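Co-chaperone DjlA N-terminal domain-containing protein (Porphyromonas gingivalis, PDB 2H5N) is of unknown function but binds a magnesium ion and probably belongs with the all-helical TerB-like proteins. Local coordinates at residues Thr19-Met24 against Ala88-Val93. Numbering follows the deposited sequence.
Sequences TAIIKM and ASYLGV
The CG2 methyl of Ile21 lies 3.6 Å from CE2 and 3.7 Å from CD2 of Tyr90, meeting the CD2-CE2 bond of the ring obliquely. Tyr90 has CG anti to its own N (chi1 169°), which carries the ring across the gap between the helices. Farther out along the ring, CD1 of Ile22 comes within 3.5 Å of Tyr90 OH; the CB of Ile22 starts away from the other helix, and its ethyl branch brings the contact back. The hydroxyl donates a hydrogen bond to the backbone carbonyl Met43 O.

Beside this tight part the Leu91 side is looser: CD2 approaches the backbone carbon C of Met24 at 4.1 Å, and the thioether end of Met24 leads away, to Ile112 and Cys116 and to Leu115 of a second subunit. The axes stay 10.9 Å apart, crossing at -32°; the Tyr90 ring spans much of that distance, and 187 Å² is buried. All five touching residues are buried. Phe50 and Tyr90 form an edge-to-face pair, helix 69-77 covers Ile21 and Met24, helix 54-64 covers Ile22, and helix 103-116 covers Leu91. With its centre about 2 Å from the chain's centre, the contact joins helices 15-30 and 81-94 in the core of a probably TerB-like helical domain.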
# COMPACT_ATOMS: atom_id res chain seq x y z
N THR A 19 8.05 -1.12 -17.81
CA THR A 19 7.13 -0.55 -16.84
C THR A 19 6.22 -1.66 -16.28
O THR A 19 5.93 -1.71 -15.08
CB THR A 19 6.30 0.58 -17.52
OG1 THR A 19 7.20 1.57 -18.07
CG2 THR A 19 5.40 1.25 -16.54
N ALA A 20 5.75 -2.53 -17.17
CA ALA A 20 4.90 -3.67 -16.78
C ALA A 20 5.57 -4.65 -15.84
O ALA A 20 4.95 -5.12 -14.86
CB ALA A 20 4.38 -4.40 -18.04
N ILE A 21 6.83 -4.99 -16.15
CA ILE A 21 7.64 -5.86 -15.30
C ILE A 21 7.76 -5.31 -13.88
O ILE A 21 7.45 -6.01 -12.89
CB ILE A 21 9.06 -6.08 -15.93
CG1 ILE A 21 8.90 -6.93 -17.22
CG2 ILE A 21 10.05 -6.73 -14.89
CD1 ILE A 21 10.14 -6.98 -18.09
N ILE A 22 8.16 -4.06 -13.78
CA ILE A 22 8.31 -3.42 -12.48
C ILE A 22 6.97 -3.25 -11.70
O ILE A 22 6.95 -3.42 -10.49
CB ILE A 22 9.24 -2.14 -12.54
CG1 ILE A 22 9.79 -1.85 -11.15
CG2 ILE A 22 8.54 -0.89 -13.05
CD1 ILE A 22 10.78 -2.91 -10.64
N LYS A 23 5.86 -3.01 -12.41
CA LYS A 23 4.50 -2.98 -11.82
C LYS A 23 4.08 -4.37 -11.26
O LYS A 23 3.45 -4.47 -10.19
CB LYS A 23 3.51 -2.48 -12.90
CG LYS A 23 2.03 -2.28 -12.50
CD LYS A 23 1.89 -1.20 -11.40
CE LYS A 23 0.50 -0.56 -11.31
NZ LYS A 23 0.54 0.93 -10.95
N MET A 24 4.46 -5.43 -11.95
CA MET A 24 4.19 -6.78 -11.44
C MET A 24 4.97 -7.06 -10.15
O MET A 24 4.43 -7.62 -9.20
CB MET A 24 4.41 -7.85 -12.53
CG MET A 24 3.38 -7.75 -13.72
SD MET A 24 1.66 -8.07 -13.22
CE MET A 24 1.11 -6.40 -12.80
N ALA A 88 9.46 -14.45 -15.12
CA ALA A 88 9.18 -15.35 -13.98
C ALA A 88 10.41 -15.57 -13.08
O ALA A 88 10.29 -15.68 -11.85
CB ALA A 88 8.63 -16.72 -14.46
N SER A 89 11.59 -15.65 -13.68
CA SER A 89 12.80 -15.93 -12.90
C SER A 89 13.07 -14.76 -12.00
O SER A 89 13.37 -14.93 -10.83
CB SER A 89 14.02 -16.27 -13.79
OG SER A 89 13.67 -17.32 -14.68
N TYR A 90 12.90 -13.57 -12.56
CA TYR A 90 13.06 -12.29 -11.87
C TYR A 90 12.11 -12.17 -10.67
O TYR A 90 12.51 -11.83 -9.57
CB TYR A 90 12.80 -11.15 -12.86
CG TYR A 90 12.67 -9.78 -12.23
CD1 TYR A 90 13.75 -9.21 -11.55
CD2 TYR A 90 11.47 -9.04 -12.32
CE1 TYR A 90 13.64 -7.97 -10.98
CE2 TYR A 90 11.37 -7.77 -11.75
CZ TYR A 90 12.46 -7.24 -11.08
OH TYR A 90 12.41 -5.98 -10.49
N LEU A 91 10.84 -12.51 -10.90
CA LEU A 91 9.87 -12.40 -9.84
C LEU A 91 10.21 -13.39 -8.73
O LEU A 91 10.07 -13.07 -7.57
CB LEU A 91 8.45 -12.54 -10.38
CG LEU A 91 7.94 -11.36 -11.23
CD1 LEU A 91 6.66 -11.77 -11.92
CD2 LEU A 91 7.73 -10.05 -10.40
N GLY A 92 10.75 -14.54 -9.11
CA GLY A 92 11.07 -15.59 -8.20
C GLY A 92 12.25 -15.32 -7.31
O GLY A 92 12.27 -15.79 -6.15
N VAL A 93 13.24 -14.59 -7.82
CA VAL A 93 14.40 -14.26 -7.01
C VAL A 93 14.19 -13.07 -6.08
O VAL A 93 14.93 -12.95 -5.10
CB VAL A 93 15.68 -14.01 -7.86
CG1 VAL A 93 15.91 -15.17 -8.85
CG2 VAL A 93 15.62 -12.69 -8.55